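Local atomic coordinates of sensor protein DivL (Caulobacter crescentus, PDB entry 4Q20), a protein that is required for cell division and growth, catalysing the phosphorylation of CtrA as a membrane-bound member of the two-component histidine kinase family. Residues A[47-50]-A[51-55]; A[197-201]-A[202-206]; A[150-153]-A[154-157]; A[240-243]-A[244-247]. All coordinates share one frame; numbering follows the deposited sequence.

Contact 1: residues A[47-50]-A[51-55]; sequences VSYE and LRTPL
Thr53 and Tyr49 meet twice through one hydroxyl. Thr53 OG1 donates to Tyr49 O at 2.8 Å, and the same oxygen lies over the centre of the Tyr49 ring, 3.4 Å above its plane. Tyr49 O also receives the ordinary helical bond from Thr53 N, and the two donors reach it from opposite faces of the carbonyl plane, so one acceptor is gripped twice by a single residue. Threonine suits the place because OG1, turned beside its own backbone N (chi1 -53°), faces back to the preceding turn; the phenol, with CG anti to the backbone N (chi1 179°), lies across it.

Alongside runs a second pair. Arg52 NE donates to Ser48 OG at 3.1 Å, nearly straight (165°) and at the edge of the guanidinium, in its plane, while Arg52 N bonds to Ser48 O at 3.0 Å. On the other flank Val47 CG1 rests on Leu51 CG at 4.4 Å. Pro54 has no N-H to give, and its CD sits 3.2 Å from Glu50 O, where the helix kinks.

Helix 73-103 backs the apolar side, with Leu89 against Leu51 and Gln88 against Pro54. Leu97 of the second subunit packs on both Ser48 and Arg52.

This is the H-box of a HisKA dimerisation helix, with its proline kink. Tyr49 stands where the phospho-accepting histidine lies in canonical kinases; it is an autophosphorylation site, without phosphate here, and it projects from the partly buried helix as an exposed side chain.

Contact 2: residues A[197-201]-A[202-206]; sequences RGVPF and HVQAH
Val203 CG1 is anti to the carbonyl carbon (chi1 -61°), which puts CG2 between the backbone N and that carbon, and Val199 CG1 is anti to its own N (chi1 -175°); these settings bring Val203 CG2 and Val199 CG1 together at 3.4 Å. The same Val203 methyl lies 3.7 Å from Pro200 CD, so one methyl touches both valine and proline. The aliphatic part of Gln204 adds to the patch, its CG 3.7 Å from Val199 CG1. Outside, Pro200 CB is approached by His202 NE2 at 3.7 Å.

The segment opens on the last two residues of the DxGxG sequence, the G1 box of GHKL ATPases, and turns at once into the short helix 201-204. Pro200, just before that helix, suits an extended approach and offers its carbonyl to the first turn: Val203 N bonds to Pro200 O at 3.0 Å. Gln204 N reaches Phe201 O at 3.3 Å, but from well above the carbonyl plane, 72° out of it, and its bond to Pro200 O is weak. The bonds from Val203 N to Pro200 O and from Gln204 N to Phe201 O each span three residues, consistent with a tight, weakly bonded turn.

Leu239 of strand 236-241 packs on Val199 and Gln204 from the sheet, and beyond the turn His206 ND1 bonds to Asp209 OD2.

Contact 3: residues A[150-153]-A[154-157]; sequences RGDG and KRLA
Asp152 and Leu156 mark the change from strand to helix: Leu156 N gives its hydrogen to Asp152 O at 2.9 Å, and one residue on, Ala157 N does the same to Gly153 O, also at 2.9 Å. Gly151, still extended, presents a bare CA, which lets Leu156 CD1 come within 4.3 Å of it. Gly153 already has helical angles and begins the first turn of helix 153-170.

Asp152 is the N-cap. Its CG is anti to the backbone N (chi1 -170°), which carries the carboxylate forward to the open amides of the new helix. OD1 takes Arg155 N at 3.1 Å with an N-H...O angle of 162°; the donor comes from above the carboxylate plane. A short, negatively charged side chain fits here, since it supplies the acceptor that the first turn lacks and probably gains from the positive end of the helix dipole. OD2 is bonded elsewhere, to Glu110 N.

Arg155 lies alongside the aspartate, pointing the same way, with CG 3.3 Å from OD1. Its NE stays 4.7 Å from that oxygen, so the charges are near without pairing; NH1 goes instead to Gln158 OE1.

The cap joins strand 148-151 to helix 153-170 in the GHKL ATPase-like domain. His233 NE2 bonds to Asp152 N, Gly151 pairs with Glu112 of strand 112-115, and helix 116-133 packs Leu119 on Leu156 and Arg126 on Ala157.

Contact 4: residues A[240-243]-A[244-247]; sequences ESEP and GNGS
Glu242 and Asn245 bring their flat ends together almost at right angles, carboxylate and amide planes 89° apart. Glu242 OE1 lies 3.2 Å from Asn245 ND2, but the angle is too poor for a hydrogen bond. The carboxylate can curl over the turn because its chain bends at chi2 (-77°); OE2 then accepts a weak bond from Gly244 N at 3.2 Å.

Beneath them is a type I turn from Glu242 to Asn245, closed by Asn245 N to Glu242 O at 2.8 Å. Pro243, with its restricted phi, suits the second position, and Gly246 suits the positive phi (61°) needed to bring the chain back. The turn joins strands 236-241 and 247-254 as a beta hairpin: Ser241 and Ser247 form a non-hydrogen-bonded antiparallel pair, with their side chains on one face and their hydroxyl oxygens 3.4 Å apart. Ser241 OG makes a weak bond to Gly246 O at 3.3 Å, though its stronger partner is Val199 N.

Gly246 O thus has two weak donors, Ser241 OG and Glu242 N. One firm turn bond is therefore backed by weak ones, and since the Pro243 backbone also bonds to Gly198, the tip depends partly on the 197-201 loop.

How the contacts relate
Contact 1 lies on the long helix of the dimerisation domain, whereas contacts 2, 3 and 4 belong to the GHKL ATPase-like domain. Contacts 2 and 4 form one local unit, their centres about 9 Å apart: Val199 N meets Ser241 OG at 2.8 Å and Gly198 N meets Pro243 O at 3.0 Å, both probable hydrogen bonds, so the hairpin tip is tied to the end of the G1 box. In GHKL ATPases that box forms part of the nucleotide pocket, which probably places contact 2 at its edge. Contact 3 stands apart, its centre about 28 Å from each of the others. Phe211, in the loop after residues 202-206, touches Val47 and Glu50 and joins the two domains.

Contact 1: residues A[47-50]-A[51-55]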
loop_
_atom_site.group_PDB
_atom_site.type_symbol
_atom_site.label_atom_id
_atom_site.label_comp_id
_atom_site.label_asym_id
_atom_site.label_seq_id
_atom_site.Cartn_x
_atom_site.Cartn_y
_atom_site.Cartn_z
ATOM N N VAL A 47 4.035 8.670 -1.828
ATOM C CA VAL A 47 3.641 7.262 -1.870
ATOM C C VAL A 47 2.589 7.013 -0.775
ATOM O O VAL A 47 1.583 6.379 -1.034
ATOM C CB VAL A 47 4.849 6.283 -1.781
ATOM C CG1 VAL A 47 4.380 4.829 -1.682
ATOM C CG2 VAL A 47 5.781 6.456 -2.987
ATOM N N SER A 48 2.791 7.568 0.396
ATOM C CA SER A 48 1.889 7.468 1.541
ATOM C C SER A 48 0.487 7.984 1.215
ATOM O O SER A 48 -0.490 7.396 1.665
ATOM C CB SER A 48 2.458 8.251 2.723
ATOM O OG SER A 48 1.629 8.094 3.856
ATOM N N TYR A 49 0.393 9.103 0.482
ATOM C CA TYR A 49 -0.889 9.683 0.097
ATOM C C TYR A 49 -1.655 8.660 -0.773
ATOM O O TYR A 49 -2.838 8.406 -0.562
ATOM C CB TYR A 49 -0.677 11.035 -0.626
ATOM C CG TYR A 49 -1.975 11.679 -1.064
ATOM C CD1 TYR A 49 -2.724 12.457 -0.181
ATOM C CD2 TYR A 49 -2.492 11.460 -2.342
ATOM C CE1 TYR A 49 -3.952 13.004 -0.562
ATOM C CE2 TYR A 49 -3.727 11.984 -2.725
ATOM C CZ TYR A 49 -4.449 12.764 -1.836
ATOM O OH TYR A 49 -5.648 13.316 -2.231
ATOM N N GLU A 50 -0.955 8.050 -1.704
ATOM C CA GLU A 50 -1.475 7.017 -2.606
ATOM C C GLU A 50 -1.844 5.719 -1.876
ATOM O O GLU A 50 -2.561 4.909 -2.429
ATOM C CB GLU A 50 -0.426 6.696 -3.670
ATOM C CG GLU A 50 -0.246 7.722 -4.772
ATOM C CD GLU A 50 0.497 7.133 -5.954
ATOM O OE1 GLU A 50 1.603 6.581 -5.751
ATOM O OE2 GLU A 50 -0.078 7.127 -7.068
ATOM N N LEU A 51 -1.332 5.473 -0.673
ATOM C CA LEU A 51 -1.711 4.257 0.055
ATOM C C LEU A 51 -2.938 4.494 0.904
ATOM O O LEU A 51 -3.829 3.651 0.940
ATOM C CB LEU A 51 -0.573 3.736 0.949
ATOM C CG LEU A 51 0.778 3.388 0.290
ATOM C CD1 LEU A 51 1.732 2.815 1.323
ATOM C CD2 LEU A 51 0.619 2.434 -0.897
ATOM N N ARG A 52 -2.988 5.652 1.580
ATOM C CA ARG A 52 -4.020 6.041 2.548
ATOM C C ARG A 52 -5.341 6.543 1.922
ATOM O O ARG A 52 -6.392 6.349 2.529
ATOM C CB ARG A 52 -3.474 7.118 3.496
ATOM C CG ARG A 52 -2.457 6.635 4.552
ATOM C CD ARG A 52 -2.007 7.770 5.501
ATOM N NE ARG A 52 -1.227 8.790 4.775
ATOM C CZ ARG A 52 -1.711 9.934 4.278
ATOM N NH1 ARG A 52 -2.987 10.261 4.463
ATOM N NH2 ARG A 52 -0.920 10.763 3.606
ATOM N N THR A 53 -5.304 7.174 0.747
ATOM C CA THR A 53 -6.536 7.673 0.107
ATOM C C THR A 53 -7.442 6.482 -0.381
ATOM O O THR A 53 -8.579 6.419 0.071
ATOM C CB THR A 53 -6.200 8.675 -1.007
ATOM O OG1 THR A 53 -5.343 9.691 -0.473
ATOM C CG2 THR A 53 -7.438 9.291 -1.619
ATOM N N PRO A 54 -6.989 5.514 -1.233
ATOM C CA PRO A 54 -7.870 4.389 -1.583
ATOM C C PRO A 54 -8.273 3.565 -0.362
ATOM O O PRO A 54 -9.340 2.974 -0.356
ATOM C CB PRO A 54 -7.010 3.550 -2.545
ATOM C CG PRO A 54 -5.966 4.429 -3.009
ATOM C CD PRO A 54 -5.682 5.375 -1.907
ATOM N N LEU A 55 -7.433 3.532 0.666
ATOM C CA LEU A 55 -7.712 2.781 1.897
ATOM C C LEU A 55 -8.953 3.281 2.634
ATOM O O LEU A 55 -9.728 2.463 3.135
ATOM C CB LEU A 55 -6.541 2.786 2.855
ATOM C CG LEU A 55 -6.826 2.037 4.153
ATOM C CD1 LEU A 55 -6.920 0.509 3.937
ATOM C CD2 LEU A 55 -5.866 2.454 5.243
#

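Contact 2: residues A[197-201]-A[202-206]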
loop_
_atom_site.group_PDB
_atom_site.type_symbol
_atom_site.label_atom_id
_atom_site.label_comp_id
_atom_site.label_asym_id
_atom_site.label_seq_id
_atom_site.Cartn_x
_atom_site.Cartn_y
_atom_site.Cartn_z
ATOM N N ARG A 197 -13.196 16.755 -18.303
ATOM C CA ARG A 197 -12.646 18.044 -17.969
ATOM C C ARG A 197 -11.249 18.069 -18.559
ATOM O O ARG A 197 -10.503 17.068 -18.493
ATOM C CB ARG A 197 -12.621 18.219 -16.439
ATOM N N GLY A 198 -10.924 19.177 -19.189
ATOM C CA GLY A 198 -9.602 19.306 -19.765
ATOM C C GLY A 198 -8.563 19.566 -18.697
ATOM O O GLY A 198 -8.892 19.971 -17.576
ATOM N N VAL A 199 -7.307 19.318 -19.041
ATOM C CA VAL A 199 -6.178 19.589 -18.176
ATOM C C VAL A 199 -5.979 21.126 -18.147
ATOM O O VAL A 199 -5.828 21.725 -19.221
ATOM C CB VAL A 199 -4.934 18.841 -18.707
ATOM C CG1 VAL A 199 -3.746 18.990 -17.765
ATOM C CG2 VAL A 199 -5.241 17.369 -18.958
ATOM N N PRO A 200 -6.034 21.819 -16.982
ATOM C CA PRO A 200 -5.768 23.271 -17.010
ATOM C C PRO A 200 -4.342 23.544 -17.509
ATOM O O PRO A 200 -3.419 22.799 -17.189
ATOM C CB PRO A 200 -5.977 23.719 -15.559
ATOM C CG PRO A 200 -5.834 22.486 -14.743
ATOM C CD PRO A 200 -6.213 21.318 -15.602
ATOM N N PHE A 201 -4.186 24.599 -18.314
ATOM C CA PHE A 201 -2.950 25.015 -18.976
ATOM C C PHE A 201 -1.651 24.870 -18.115
ATOM O O PHE A 201 -0.621 24.416 -18.638
ATOM C CB PHE A 201 -3.079 26.473 -19.482
ATOM C CG PHE A 201 -1.746 27.027 -19.918
ATOM C CD1 PHE A 201 -1.171 26.628 -21.125
ATOM C CD2 PHE A 201 -0.995 27.828 -19.059
ATOM C CE1 PHE A 201 0.106 27.059 -21.486
ATOM C CE2 PHE A 201 0.287 28.248 -19.414
ATOM C CZ PHE A 201 0.828 27.863 -20.626
ATOM N N HIS A 202 -1.684 25.318 -16.844
ATOM C CA HIS A 202 -0.510 25.320 -15.965
ATOM C C HIS A 202 -0.005 23.915 -15.631
ATOM O O HIS A 202 1.196 23.762 -15.396
ATOM C CB HIS A 202 -0.750 26.123 -14.674
ATOM C CG HIS A 202 -1.927 25.685 -13.858
ATOM N ND1 HIS A 202 -1.766 24.917 -12.718
ATOM C CD2 HIS A 202 -3.244 25.969 -14.011
ATOM C CE1 HIS A 202 -2.984 24.741 -12.227
ATOM N NE2 HIS A 202 -3.907 25.350 -12.974
ATOM N N VAL A 203 -0.880 22.899 -15.627
ATOM C CA VAL A 203 -0.421 21.547 -15.314
ATOM C C VAL A 203 -0.096 20.761 -16.612
ATOM O O VAL A 203 0.573 19.733 -16.519
ATOM C CB VAL A 203 -1.340 20.743 -14.341
ATOM C CG1 VAL A 203 -1.459 21.437 -12.981
ATOM C CG2 VAL A 203 -2.711 20.474 -14.924
ATOM N N GLN A 204 -0.492 21.273 -17.800
ATOM C CA GLN A 204 -0.262 20.625 -19.100
ATOM C C GLN A 204 1.230 20.343 -19.410
ATOM O O GLN A 204 1.547 19.296 -19.995
ATOM C CB GLN A 204 -0.892 21.443 -20.223
ATOM C CG GLN A 204 -2.305 20.971 -20.556
ATOM C CD GLN A 204 -2.975 21.755 -21.670
ATOM O OE1 GLN A 204 -3.925 22.513 -21.438
ATOM N NE2 GLN A 204 -2.541 21.554 -22.913
ATOM N N ALA A 205 2.132 21.235 -18.979
ATOM C CA ALA A 205 3.584 21.114 -19.198
ATOM C C ALA A 205 4.233 20.063 -18.282
ATOM O O ALA A 205 5.300 19.535 -18.615
ATOM C CB ALA A 205 4.263 22.462 -18.993
ATOM N N HIS A 206 3.602 19.786 -17.127
ATOM C CA HIS A 206 4.094 18.863 -16.103
ATOM C C HIS A 206 3.227 17.604 -15.994
ATOM O O HIS A 206 3.313 16.888 -14.996
ATOM C CB HIS A 206 4.113 19.595 -14.745
ATOM C CG HIS A 206 4.873 20.887 -14.767
ATOM N ND1 HIS A 206 6.259 20.914 -14.799
ATOM C CD2 HIS A 206 4.413 22.160 -14.772
ATOM C CE1 HIS A 206 6.593 22.194 -14.822
ATOM N NE2 HIS A 206 5.518 22.982 -14.813
#

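Contact 3: residues A[150-153]-A[154-157]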
loop_
_atom_site.group_PDB
_atom_site.type_symbol
_atom_site.label_atom_id
_atom_site.label_comp_id
_atom_site.label_asym_id
_atom_site.label_seq_id
_atom_site.Cartn_x
_atom_site.Cartn_y
_atom_site.Cartn_z
ATOM N N ARG A 150 5.832 -4.065 -33.304
ATOM C CA ARG A 150 6.811 -4.869 -32.569
ATOM C C ARG A 150 7.233 -4.152 -31.297
ATOM O O ARG A 150 7.831 -3.076 -31.351
ATOM C CB ARG A 150 8.015 -5.270 -33.431
ATOM C CG ARG A 150 7.911 -6.734 -33.867
ATOM C CD ARG A 150 9.181 -7.292 -34.472
ATOM N NE ARG A 150 10.283 -7.310 -33.512
ATOM C CZ ARG A 150 11.474 -7.852 -33.742
ATOM N NH1 ARG A 150 11.731 -8.450 -34.900
ATOM N NH2 ARG A 150 12.418 -7.808 -32.810
ATOM N N GLY A 151 6.865 -4.749 -30.168
ATOM C CA GLY A 151 7.103 -4.229 -28.829
ATOM C C GLY A 151 6.844 -5.256 -27.749
ATOM O O GLY A 151 6.732 -6.457 -28.022
ATOM N N ASP A 152 6.764 -4.779 -26.504
ATOM C CA ASP A 152 6.514 -5.597 -25.324
ATOM C C ASP A 152 5.025 -5.521 -25.016
ATOM O O ASP A 152 4.522 -4.450 -24.712
ATOM C CB ASP A 152 7.392 -5.106 -24.148
ATOM C CG ASP A 152 7.423 -5.991 -22.917
ATOM O OD1 ASP A 152 6.361 -6.198 -22.308
ATOM O OD2 ASP A 152 8.530 -6.361 -22.486
ATOM N N GLY A 153 4.333 -6.649 -25.157
ATOM C CA GLY A 153 2.895 -6.770 -24.933
ATOM C C GLY A 153 2.423 -6.365 -23.554
ATOM O O GLY A 153 1.431 -5.635 -23.420
ATOM N N LYS A 154 3.136 -6.835 -22.525
ATOM C CA LYS A 154 2.818 -6.543 -21.137
ATOM C C LYS A 154 2.939 -5.060 -20.867
ATOM O O LYS A 154 2.032 -4.469 -20.291
ATOM C CB LYS A 154 3.732 -7.343 -20.180
ATOM C CG LYS A 154 3.284 -7.238 -18.729
ATOM C CD LYS A 154 4.397 -7.425 -17.725
ATOM C CE LYS A 154 3.857 -7.286 -16.321
ATOM N NZ LYS A 154 4.892 -7.547 -15.290
ATOM N N ARG A 155 4.052 -4.458 -21.301
ATOM C CA ARG A 155 4.339 -3.057 -21.046
ATOM C C ARG A 155 3.424 -2.142 -21.829
ATOM O O ARG A 155 2.991 -1.137 -21.269
ATOM C CB ARG A 155 5.820 -2.725 -21.291
ATOM C CG ARG A 155 6.781 -3.506 -20.365
ATOM C CD ARG A 155 6.413 -3.524 -18.870
ATOM N NE ARG A 155 7.280 -4.440 -18.102
ATOM C CZ ARG A 155 7.251 -4.555 -16.783
ATOM N NH1 ARG A 155 6.410 -3.827 -16.065
ATOM N NH2 ARG A 155 8.088 -5.376 -16.168
ATOM N N LEU A 156 3.051 -2.521 -23.066
ATOM C CA LEU A 156 2.103 -1.738 -23.863
ATOM C C LEU A 156 0.663 -1.865 -23.299
ATOM O O LEU A 156 -0.060 -0.871 -23.298
ATOM C CB LEU A 156 2.163 -2.095 -25.354
ATOM C CG LEU A 156 3.429 -1.631 -26.102
ATOM C CD1 LEU A 156 3.533 -2.290 -27.456
ATOM C CD2 LEU A 156 3.476 -0.091 -26.241
ATOM N N ALA A 157 0.298 -3.034 -22.732
ATOM C CA ALA A 157 -1.012 -3.254 -22.086
ATOM C C ALA A 157 -1.140 -2.406 -20.824
ATOM O O ALA A 157 -2.185 -1.807 -20.560
ATOM C CB ALA A 157 -1.198 -4.725 -21.743
#

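Contact 4: residues A[240-243]-A[244-247]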
loop_
_atom_site.group_PDB
_atom_site.type_symbol
_atom_site.label_atom_id
_atom_site.label_comp_id
_atom_site.label_asym_id
_atom_site.label_seq_id
_atom_site.Cartn_x
_atom_site.Cartn_y
_atom_site.Cartn_z
ATOM N N GLU A 240 -2.915 16.490 -25.776
ATOM C CA GLU A 240 -3.692 17.512 -26.472
ATOM C C GLU A 240 -4.899 17.784 -25.606
ATOM O O GLU A 240 -5.719 16.884 -25.409
ATOM C CB GLU A 240 -4.078 17.087 -27.895
ATOM C CG GLU A 240 -4.286 18.292 -28.807
ATOM C CD GLU A 240 -4.978 18.030 -30.133
ATOM O OE1 GLU A 240 -6.004 17.308 -30.147
ATOM O OE2 GLU A 240 -4.526 18.598 -31.153
ATOM N N SER A 241 -4.960 18.981 -24.998
ATOM C CA SER A 241 -6.053 19.290 -24.086
ATOM C C SER A 241 -6.539 20.718 -24.167
ATOM O O SER A 241 -5.803 21.632 -24.528
ATOM C CB SER A 241 -5.653 18.995 -22.643
ATOM O OG SER A 241 -6.760 19.169 -21.773
ATOM N N GLU A 242 -7.800 20.887 -23.776
ATOM C CA GLU A 242 -8.524 22.142 -23.656
ATOM C C GLU A 242 -9.612 21.925 -22.578
ATOM O O GLU A 242 -10.442 21.028 -22.775
ATOM C CB GLU A 242 -9.105 22.586 -25.012
ATOM C CG GLU A 242 -9.465 24.060 -25.054
ATOM C CD GLU A 242 -10.759 24.432 -24.353
ATOM O OE1 GLU A 242 -11.842 24.117 -24.897
ATOM O OE2 GLU A 242 -10.693 25.019 -23.248
ATOM N N PRO A 243 -9.611 22.703 -21.440
ATOM C CA PRO A 243 -10.630 22.514 -20.370
ATOM C C PRO A 243 -12.088 22.177 -20.800
ATOM O O PRO A 243 -12.734 21.364 -20.122
ATOM C CB PRO A 243 -10.584 23.847 -19.622
ATOM C CG PRO A 243 -9.140 24.234 -19.696
ATOM C CD PRO A 243 -8.641 23.757 -21.050
ATOM N N GLY A 244 -12.571 22.753 -21.910
ATOM C CA GLY A 244 -13.914 22.501 -22.434
ATOM C C GLY A 244 -14.029 21.519 -23.593
ATOM O O GLY A 244 -15.143 21.229 -24.036
ATOM N N ASN A 245 -12.892 20.988 -24.094
ATOM C CA ASN A 245 -12.853 20.058 -25.232
ATOM C C ASN A 245 -12.157 18.718 -24.914
ATOM O O ASN A 245 -11.524 18.132 -25.798
ATOM C CB ASN A 245 -12.155 20.725 -26.428
ATOM C CG ASN A 245 -13.061 21.590 -27.251
ATOM O OD1 ASN A 245 -14.214 21.243 -27.531
ATOM N ND2 ASN A 245 -12.539 22.722 -27.692
ATOM N N GLY A 246 -12.295 18.243 -23.675
ATOM C CA GLY A 246 -11.698 16.992 -23.228
ATOM C C GLY A 246 -10.182 16.936 -23.301
ATOM O O GLY A 246 -9.510 17.963 -23.218
ATOM N N SER A 247 -9.635 15.728 -23.458
ATOM C CA SER A 247 -8.188 15.464 -23.500
ATOM C C SER A 247 -7.853 14.287 -24.402
ATOM O O SER A 247 -8.634 13.345 -24.511
ATOM C CB SER A 247 -7.658 15.144 -22.096
ATOM O OG SER A 247 -7.984 16.115 -21.110
#